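Local atomic coordinates of cellulose-binding protein (Saccharophagus degradans, PDB entry 2X32), a protein that binds a long polyisoprenoid diphosphate in the core of a YceI-like domain and is probably involved in polyisoprenoid transport linked to plant cell wall breakdown. Residues 73-84 and 104-112; 141-152 and 163-171. One frame throughout, in Å; residues are numbered along the deposited sequence.

Contact 1: 73-84 and 104-112; sequences ETATYSVATVTV and VSATLDLHG. With OTP ((2E,6E,10E,14E,18E,22E,26E)-3,7,11,15,19,23,27,31-octamethyldotriaconta-2,6,10,14,18,22,26,30-octaenyl trihydrogen diphosphate), chain C.
Val82 and Leu108 meet on the inward face of two antiparallel strands, CG2 of Val82 lying 3.7 Å from CD1 of Leu108. The packing is tight along this face: Val84 sets CG2 at 3.5 Å from Ala106 CB, while its CG1, anti to the backbone N (chi1 -180°), leans on Val104 CG1. Against this face runs the octaprenyl chain, with Val82 CG1 at 3.7 Å from its C14. Thr81, Thr83, Thr107 and Asp109 occupy the other, more open face, where water ties Thr81 OG1 and Asp109 OD2 to Val79 O. Four backbone bonds fix the register; Asp109 N to Thr81 O is nearly straight (174°). Where the pairing ends, a second water bridges Val79 O and His111 N, and the Tyr77 ring lies over the turn, His111 CA 4.0 Å from its centroid in a CH-pi contact and Tyr77 CE1 3.4 Å from Gly112 N; Thr76 CG2 covers the opposite face. A serine in place of Tyr77 would probably leave the His111-Gly112 backbone without its aromatic cover and the turn freer to move. The strand pair lies between strand 46-52, hydrogen-bonded to 79-84, and strand 115-125, beside 104-109, while helix 61-72 leads into Glu73.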
# COMPACT_ATOMS: atom_id res chain seq x y z
N GLU A 73 4.86 -7.45 12.99
CA GLU A 73 4.28 -8.06 14.23
C GLU A 73 2.85 -8.48 13.98
O GLU A 73 1.93 -8.04 14.65
CB GLU A 73 4.39 -7.08 15.41
CG GLU A 73 5.79 -6.72 15.71
CD GLU A 73 5.86 -5.91 16.99
OE1 GLU A 73 5.64 -4.71 16.96
OE2 GLU A 73 6.14 -6.49 18.07
N THR A 74 2.68 -9.36 12.98
CA THR A 74 1.36 -9.72 12.47
C THR A 74 0.44 -10.47 13.45
O THR A 74 -0.79 -10.46 13.22
CB THR A 74 1.44 -10.48 11.15
OG1 THR A 74 2.05 -11.75 11.35
CG2 THR A 74 2.18 -9.66 10.06
N ALA A 75 0.97 -11.06 14.50
CA ALA A 75 0.07 -11.66 15.52
C ALA A 75 -0.78 -10.56 16.16
O ALA A 75 -1.91 -10.82 16.64
CB ALA A 75 0.81 -12.47 16.54
N THR A 76 -0.26 -9.32 16.19
CA THR A 76 -1.00 -8.17 16.70
C THR A 76 -1.65 -7.35 15.63
O THR A 76 -2.81 -6.90 15.74
CB THR A 76 -0.03 -7.30 17.53
OG1 THR A 76 0.48 -8.11 18.62
CG2 THR A 76 -0.73 -6.07 18.13
N TYR A 77 -0.91 -7.24 14.52
CA TYR A 77 -1.29 -6.38 13.40
C TYR A 77 -1.35 -7.19 12.09
O TYR A 77 -0.36 -7.26 11.33
CB TYR A 77 -0.31 -5.24 13.23
CG TYR A 77 -0.07 -4.40 14.46
CD1 TYR A 77 -1.05 -3.59 14.97
CD2 TYR A 77 1.10 -4.51 15.13
CE1 TYR A 77 -0.85 -2.86 16.09
CE2 TYR A 77 1.32 -3.76 16.27
CZ TYR A 77 0.29 -2.95 16.75
OH TYR A 77 0.51 -2.21 17.90
N SER A 78 -2.48 -7.83 11.80
CA SER A 78 -2.55 -8.74 10.67
C SER A 78 -2.66 -7.96 9.34
O SER A 78 -2.26 -8.46 8.27
CB SER A 78 -3.69 -9.73 10.79
OG SER A 78 -4.90 -9.03 10.95
N VAL A 79 -3.28 -6.79 9.38
CA VAL A 79 -3.54 -5.96 8.19
C VAL A 79 -3.17 -4.51 8.42
O VAL A 79 -3.10 -4.07 9.57
CB VAL A 79 -4.97 -6.05 7.68
CG1 VAL A 79 -5.33 -7.50 7.39
CG2 VAL A 79 -5.99 -5.46 8.65
N ALA A 80 -2.85 -3.81 7.33
CA ALA A 80 -2.71 -2.33 7.29
C ALA A 80 -3.88 -1.82 6.45
O ALA A 80 -4.26 -2.45 5.44
CB ALA A 80 -1.38 -1.88 6.70
N THR A 81 -4.52 -0.75 6.89
CA THR A 81 -5.76 -0.28 6.25
C THR A 81 -5.58 1.15 5.83
O THR A 81 -5.19 2.02 6.65
CB THR A 81 -6.91 -0.38 7.22
OG1 THR A 81 -7.03 -1.73 7.64
CG2 THR A 81 -8.18 0.11 6.57
N VAL A 82 -5.81 1.43 4.55
CA VAL A 82 -5.81 2.78 4.03
C VAL A 82 -7.25 3.21 3.76
O VAL A 82 -8.02 2.48 3.14
CB VAL A 82 -5.05 2.86 2.68
CG1 VAL A 82 -4.96 4.29 2.19
CG2 VAL A 82 -3.64 2.26 2.79
N THR A 83 -7.60 4.40 4.21
CA THR A 83 -8.91 4.95 3.93
C THR A 83 -8.75 6.31 3.27
O THR A 83 -7.89 7.11 3.65
CB THR A 83 -9.74 5.04 5.21
OG1 THR A 83 -9.71 3.79 5.91
CG2 THR A 83 -11.15 5.38 4.87
N VAL A 84 -9.56 6.58 2.23
CA VAL A 84 -9.41 7.81 1.38
C VAL A 84 -10.81 8.26 1.03
O VAL A 84 -11.56 7.48 0.45
CB VAL A 84 -8.67 7.50 0.06
CG1 VAL A 84 -8.51 8.79 -0.83
CG2 VAL A 84 -7.26 6.80 0.23
N VAL A 104 -5.02 13.65 -2.34
CA VAL A 104 -5.68 12.97 -1.20
C VAL A 104 -4.95 13.16 0.10
O VAL A 104 -3.75 13.29 0.15
CB VAL A 104 -5.84 11.45 -1.49
CG1 VAL A 104 -6.52 11.18 -2.80
CG2 VAL A 104 -4.51 10.70 -1.44
N SER A 105 -5.72 13.09 1.19
CA SER A 105 -5.20 12.92 2.51
C SER A 105 -5.71 11.53 2.90
O SER A 105 -6.92 11.36 3.22
CB SER A 105 -5.74 13.96 3.49
OG SER A 105 -5.21 15.20 3.14
N ALA A 106 -4.86 10.54 2.73
CA ALA A 106 -5.27 9.14 2.96
C ALA A 106 -4.79 8.80 4.35
O ALA A 106 -3.66 9.11 4.72
CB ALA A 106 -4.56 8.24 1.96
N THR A 107 -5.62 8.12 5.13
CA THR A 107 -5.16 7.63 6.42
C THR A 107 -4.65 6.21 6.27
O THR A 107 -5.32 5.37 5.69
CB THR A 107 -6.30 7.73 7.43
OG1 THR A 107 -6.71 9.09 7.52
CG2 THR A 107 -5.84 7.29 8.83
N LEU A 108 -3.45 5.99 6.75
CA LEU A 108 -2.81 4.67 6.78
C LEU A 108 -2.71 4.21 8.22
O LEU A 108 -2.01 4.83 9.03
CB LEU A 108 -1.42 4.67 6.13
CG LEU A 108 -0.61 3.39 6.33
CD1 LEU A 108 -1.26 2.15 5.66
CD2 LEU A 108 0.83 3.64 5.72
N ASP A 109 -3.38 3.11 8.54
CA ASP A 109 -3.32 2.45 9.84
C ASP A 109 -2.37 1.27 9.70
O ASP A 109 -2.74 0.23 9.12
CB ASP A 109 -4.73 2.00 10.26
CG ASP A 109 -4.73 1.13 11.49
OD1 ASP A 109 -3.81 1.27 12.29
OD2 ASP A 109 -5.64 0.26 11.61
N LEU A 110 -1.12 1.49 10.13
CA LEU A 110 -0.05 0.52 10.03
C LEU A 110 0.68 0.43 11.34
O LEU A 110 1.09 1.46 11.89
CB LEU A 110 0.94 0.95 8.97
CG LEU A 110 2.25 0.20 8.81
CD1 LEU A 110 1.94 -1.32 8.46
CD2 LEU A 110 3.13 0.83 7.72
N HIS A 111 0.86 -0.81 11.80
CA HIS A 111 1.63 -1.08 12.99
C HIS A 111 1.20 -0.25 14.19
O HIS A 111 2.03 0.21 15.01
CB HIS A 111 3.12 -0.93 12.67
CG HIS A 111 4.05 -1.46 13.71
ND1 HIS A 111 4.10 -2.77 14.13
CD2 HIS A 111 4.96 -0.79 14.45
CE1 HIS A 111 5.04 -2.88 15.09
NE2 HIS A 111 5.56 -1.69 15.28
N GLY A 112 -0.12 -0.08 14.30
CA GLY A 112 -0.76 0.64 15.40
C GLY A 112 -0.56 2.12 15.47
O GLY A 112 -0.84 2.70 16.56
O7 OTP C . 21.84 -9.37 3.38
P2 OTP C . 21.22 -10.62 3.96
O5 OTP C . 22.09 -11.25 5.04
O6 OTP C . 20.69 -11.59 2.94
O4 OTP C . 19.93 -10.05 4.80
P1 OTP C . 18.37 -10.27 4.46
O2 OTP C . 18.06 -9.28 3.35
O3 OTP C . 17.92 -11.71 4.41
O1 OTP C . 17.51 -9.61 5.67
C40 OTP C . 17.53 -8.18 5.79
C39 OTP C . 16.11 -7.60 5.64
C37 OTP C . 15.83 -6.57 4.87
C38 OTP C . 16.79 -5.79 3.97
C36 OTP C . 14.39 -6.05 4.83
C35 OTP C . 14.19 -4.73 5.54
C34 OTP C . 12.74 -4.23 5.37
C32 OTP C . 12.37 -2.95 5.26
C33 OTP C . 13.35 -1.83 5.19
C31 OTP C . 10.88 -2.67 5.02
C30 OTP C . 10.16 -1.76 5.98
C29 OTP C . 8.72 -1.49 5.55
C27 OTP C . 8.10 -0.33 5.71
C28 OTP C . 8.67 0.88 6.44
C26 OTP C . 6.72 -0.09 5.11
C25 OTP C . 6.15 -1.21 4.27
C24 OTP C . 4.99 -0.78 3.35
C22 OTP C . 3.69 -0.98 3.58
C23 OTP C . 3.11 -1.78 4.72
C21 OTP C . 2.71 -0.41 2.60
C20 OTP C . 1.89 0.78 3.16
C19 OTP C . 0.85 1.33 2.19
C17 OTP C . 0.94 2.46 1.49
C18 OTP C . 1.98 3.51 1.65
C16 OTP C . -0.11 2.74 0.42
C15 OTP C . -0.88 4.01 0.68
C14 OTP C . -2.13 4.08 -0.16
C12 OTP C . -2.64 5.22 -0.69
C13 OTP C . -1.95 6.57 -0.53
C11 OTP C . -3.91 5.23 -1.48
C10 OTP C . -4.52 3.94 -1.84
C9 OTP C . -5.66 3.98 -2.86
C7 OTP C . -6.97 3.83 -2.60
C8 OTP C . -7.58 3.46 -1.27
C6 OTP C . -7.93 4.00 -3.76
C5 OTP C . -8.56 5.38 -3.84
C4 OTP C . -9.59 5.48 -4.93
C2 OTP C . -9.76 6.58 -5.67
C3 OTP C . -9.05 7.89 -5.57
C1 OTP C . -10.84 6.56 -6.71
O HOH W 1 -1.07 -2.71 10.88
O HOH W 2 -5.49 -1.96 9.90

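Contact 2: 141-152 and 163-171; sequences IKAADYSLEAGI and VISTTVPVD. With OTP ((2E,6E,10E,14E,18E,22E,26E)-3,7,11,15,19,23,27,31-octamethyldotriaconta-2,6,10,14,18,22,26,30-octaenyl trihydrogen diphosphate), chain C.
Ile141 and Val168 form an antiparallel hydrogen-bonded pair, Val168 N giving a 2.7 Å bond to Ile141 O, and two residues on, past the non-hydrogen-bonded pair Lys142-Thr167, Ala143 N reaches Thr166 O almost head-on (2.8 Å, 176° at the hydrogen). The return bond, Ile141 N to Val168 O, comes from well above the carbonyl plane. On the inward face Ile141 CG1 rests 3.8 Å from Val170 CG2, and both side chains close on one methyl of the ligand: Ile141 CD1 lies 3.6 Å from C18 of the polyprenyl chain, with Val170 CG1 also beside it. Val168 turns CG2 onto the lipid two isoprene units further toward the diphosphate, near C28 and C30, where Ala143 CB and Leu148 CD1 also touch C28. The outer face is polar: Lys142 and Thr167 run side by side, and a bend at the end of the lysine (chi4 -40°) brings NZ to Thr167 OG1 in a weak bond of 3.2 Å. Ser165 OG accepts from Thr167 N, an ST turn at the entry to strand 167-171. Before it, Ile164 and Ile152 cross at an angle, their CG2 methyls 3.7 Å apart, joining helix 149-152 to the loop, and Ile164 CG2 and Ile152 CD1 both pack on ligand methyl C33. Strand ends, helix and loop thus form a hydrophobic wall of the polyisoprenoid pocket, consistent with the lipid-binding antiparallel barrel of YceI-like proteins.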
# COMPACT_ATOMS: atom_id res chain seq x y z
N ILE A 141 7.64 6.06 2.33
CA ILE A 141 7.18 5.87 3.70
C ILE A 141 8.41 5.84 4.60
O ILE A 141 9.45 5.21 4.26
CB ILE A 141 6.50 4.46 3.88
CG1 ILE A 141 5.17 4.42 3.15
CG2 ILE A 141 6.35 4.11 5.38
CD1 ILE A 141 4.15 5.42 3.75
N LYS A 142 8.32 6.52 5.74
CA LYS A 142 9.40 6.51 6.72
C LYS A 142 9.04 5.55 7.85
O LYS A 142 7.97 5.67 8.45
CB LYS A 142 9.60 7.94 7.28
CG LYS A 142 10.16 8.89 6.22
CD LYS A 142 10.65 10.21 6.74
CE LYS A 142 11.39 11.00 5.60
NZ LYS A 142 12.27 10.07 4.75
N ALA A 143 9.89 4.56 8.09
CA ALA A 143 9.56 3.56 9.12
C ALA A 143 9.26 4.16 10.49
O ALA A 143 8.40 3.66 11.21
CB ALA A 143 10.71 2.56 9.24
N ALA A 144 9.95 5.25 10.83
CA ALA A 144 9.77 5.88 12.11
C ALA A 144 8.37 6.47 12.29
O ALA A 144 7.86 6.52 13.44
CB ALA A 144 10.83 6.89 12.36
N ASP A 145 7.71 6.82 11.19
CA ASP A 145 6.34 7.32 11.28
C ASP A 145 5.35 6.27 11.80
O ASP A 145 4.23 6.61 12.24
CB ASP A 145 5.90 7.87 9.95
CG ASP A 145 6.50 9.22 9.65
OD1 ASP A 145 7.03 9.85 10.61
OD2 ASP A 145 6.55 9.57 8.44
N TYR A 146 5.71 4.98 11.70
CA TYR A 146 4.84 3.90 12.17
C TYR A 146 5.49 3.00 13.22
O TYR A 146 5.09 1.85 13.38
CB TYR A 146 4.32 3.07 10.94
CG TYR A 146 3.64 3.95 9.92
CD1 TYR A 146 2.31 4.25 10.04
CD2 TYR A 146 4.37 4.62 8.92
CE1 TYR A 146 1.66 5.12 9.19
CE2 TYR A 146 3.72 5.48 8.06
CZ TYR A 146 2.36 5.71 8.20
OH TYR A 146 1.66 6.64 7.41
N SER A 147 6.48 3.53 13.95
CA SER A 147 7.19 2.83 15.01
C SER A 147 7.79 1.51 14.51
O SER A 147 7.74 0.51 15.19
CB SER A 147 6.27 2.62 16.21
OG SER A 147 5.93 3.91 16.72
N LEU A 148 8.30 1.54 13.27
CA LEU A 148 8.88 0.33 12.63
C LEU A 148 10.41 0.29 12.65
O LEU A 148 11.01 -0.63 12.16
CB LEU A 148 8.38 0.17 11.18
CG LEU A 148 6.95 -0.28 11.05
CD1 LEU A 148 6.45 -0.18 9.59
CD2 LEU A 148 6.76 -1.74 11.58
N GLU A 149 11.05 1.34 13.16
CA GLU A 149 12.50 1.38 13.14
C GLU A 149 13.11 0.27 14.01
O GLU A 149 14.16 -0.28 13.67
CB GLU A 149 13.00 2.79 13.50
CG GLU A 149 12.71 3.23 14.93
CD GLU A 149 11.48 4.12 15.12
OE1 GLU A 149 10.36 3.76 14.73
OE2 GLU A 149 11.66 5.19 15.74
N ALA A 150 12.49 -0.04 15.15
CA ALA A 150 13.06 -1.07 16.02
C ALA A 150 13.02 -2.42 15.33
O ALA A 150 13.97 -3.21 15.45
CB ALA A 150 12.33 -1.16 17.41
N GLY A 151 11.97 -2.69 14.58
CA GLY A 151 11.88 -3.91 13.83
C GLY A 151 12.95 -3.99 12.76
O GLY A 151 13.49 -5.06 12.50
N ILE A 152 13.19 -2.89 12.07
CA ILE A 152 14.28 -2.84 11.09
C ILE A 152 15.62 -3.13 11.76
O ILE A 152 16.42 -3.90 11.22
CB ILE A 152 14.28 -1.49 10.33
CG1 ILE A 152 13.02 -1.41 9.47
CG2 ILE A 152 15.51 -1.39 9.43
CD1 ILE A 152 12.90 -0.14 8.65
N VAL A 163 23.87 -1.53 7.55
CA VAL A 163 22.84 -0.51 7.33
C VAL A 163 21.65 -1.11 6.58
O VAL A 163 21.80 -1.91 5.66
CB VAL A 163 23.41 0.64 6.47
CG1 VAL A 163 24.08 0.05 5.26
CG2 VAL A 163 22.32 1.60 6.02
N ILE A 164 20.46 -0.75 7.04
CA ILE A 164 19.24 -0.95 6.28
C ILE A 164 18.56 0.41 6.31
O ILE A 164 18.36 0.96 7.40
CB ILE A 164 18.30 -2.00 6.90
CG1 ILE A 164 18.97 -3.39 6.90
CG2 ILE A 164 16.94 -2.04 6.12
CD1 ILE A 164 18.10 -4.51 7.55
N SER A 165 18.16 0.92 5.14
CA SER A 165 17.52 2.24 5.10
C SER A 165 16.16 2.16 5.78
O SER A 165 15.43 1.16 5.66
CB SER A 165 17.34 2.75 3.69
OG SER A 165 16.55 3.94 3.70
N THR A 166 15.78 3.24 6.47
CA THR A 166 14.46 3.34 7.10
C THR A 166 13.43 4.04 6.25
O THR A 166 12.31 4.24 6.67
CB THR A 166 14.57 4.03 8.44
OG1 THR A 166 15.21 5.28 8.27
CG2 THR A 166 15.41 3.18 9.40
N THR A 167 13.79 4.42 5.03
CA THR A 167 12.84 5.00 4.09
C THR A 167 12.52 3.95 3.02
O THR A 167 13.42 3.29 2.45
CB THR A 167 13.42 6.25 3.43
OG1 THR A 167 13.75 7.21 4.44
CG2 THR A 167 12.42 6.88 2.48
N VAL A 168 11.24 3.80 2.73
CA VAL A 168 10.75 2.74 1.87
C VAL A 168 9.81 3.29 0.77
O VAL A 168 8.68 3.71 1.04
CB VAL A 168 10.03 1.70 2.76
CG1 VAL A 168 9.40 0.57 1.96
CG2 VAL A 168 11.04 1.10 3.75
N PRO A 169 10.25 3.27 -0.52
CA PRO A 169 9.33 3.59 -1.62
C PRO A 169 8.21 2.57 -1.74
O PRO A 169 8.46 1.37 -1.67
CB PRO A 169 10.23 3.48 -2.88
CG PRO A 169 11.61 3.66 -2.34
CD PRO A 169 11.62 3.05 -1.03
N VAL A 170 6.99 3.04 -1.95
CA VAL A 170 5.82 2.17 -2.15
C VAL A 170 5.19 2.53 -3.48
O VAL A 170 5.06 3.70 -3.79
CB VAL A 170 4.81 2.38 -1.02
CG1 VAL A 170 3.49 1.57 -1.30
CG2 VAL A 170 5.41 1.97 0.27
N ASP A 171 4.82 1.52 -4.29
CA ASP A 171 4.11 1.68 -5.55
C ASP A 171 2.94 0.77 -5.62
O ASP A 171 2.98 -0.34 -5.08
CB ASP A 171 5.01 1.35 -6.71
CG ASP A 171 6.05 2.38 -6.90
OD1 ASP A 171 5.74 3.51 -7.30
OD2 ASP A 171 7.24 2.01 -6.71
O7 OTP C . 21.84 -9.37 3.38
P2 OTP C . 21.22 -10.62 3.96
O5 OTP C . 22.09 -11.25 5.04
O6 OTP C . 20.69 -11.59 2.94
O4 OTP C . 19.93 -10.05 4.80
P1 OTP C . 18.37 -10.27 4.46
O2 OTP C . 18.06 -9.28 3.35
O3 OTP C . 17.92 -11.71 4.41
O1 OTP C . 17.51 -9.61 5.67
C40 OTP C . 17.53 -8.18 5.79
C39 OTP C . 16.11 -7.60 5.64
C37 OTP C . 15.83 -6.57 4.87
C38 OTP C . 16.79 -5.79 3.97
C36 OTP C . 14.39 -6.05 4.83
C35 OTP C . 14.19 -4.73 5.54
C34 OTP C . 12.74 -4.23 5.37
C32 OTP C . 12.37 -2.95 5.26
C33 OTP C . 13.35 -1.83 5.19
C31 OTP C . 10.88 -2.67 5.02
C30 OTP C . 10.16 -1.76 5.98
C29 OTP C . 8.72 -1.49 5.55
C27 OTP C . 8.10 -0.33 5.71
C28 OTP C . 8.67 0.88 6.44
C26 OTP C . 6.72 -0.09 5.11
C25 OTP C . 6.15 -1.21 4.27
C24 OTP C . 4.99 -0.78 3.35
C22 OTP C . 3.69 -0.98 3.58
C23 OTP C . 3.11 -1.78 4.72
C21 OTP C . 2.71 -0.41 2.60
C20 OTP C . 1.89 0.78 3.16
C19 OTP C . 0.85 1.33 2.19
C17 OTP C . 0.94 2.46 1.49
C18 OTP C . 1.98 3.51 1.65
C16 OTP C . -0.11 2.74 0.42
C15 OTP C . -0.88 4.01 0.68
C14 OTP C . -2.13 4.08 -0.16
C12 OTP C . -2.64 5.22 -0.69
C13 OTP C . -1.95 6.57 -0.53
C11 OTP C . -3.91 5.23 -1.48
C10 OTP C . -4.52 3.94 -1.84
C9 OTP C . -5.66 3.98 -2.86
C7 OTP C . -6.97 3.83 -2.60
C8 OTP C . -7.58 3.46 -1.27
C6 OTP C . -7.93 4.00 -3.76
C5 OTP C . -8.56 5.38 -3.84
C4 OTP C . -9.59 5.48 -4.93
C2 OTP C . -9.76 6.58 -5.67
C3 OTP C . -9.05 7.89 -5.57
C1 OTP C . -10.84 6.56 -6.71

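How the contacts relate
The two contacts follow in series. Contact 1 pairs strand 79-85, entered from helix 61-72, with strand 99-109, closing a loop that includes helix 88-92. The chain passes through strands 115-125 and 130-142 before contact 2 pairs the end of the latter with strand 167-177 across helix 149-158. Neither loop nests in or crosses the other, yet both belong to one curled antiparallel sheet and line the same lipid, contact 1 mostly tailward, contact 2 mostly toward the diphosphate, overlapping midway. Their centres are 14 Å apart, but they touch: His111 CG packs against Leu148 CD2 at 3.5 Å, and Leu108 CD2 lies near Tyr146 OH, so the turn after strand 99-109 meets the loop before helix 149-158.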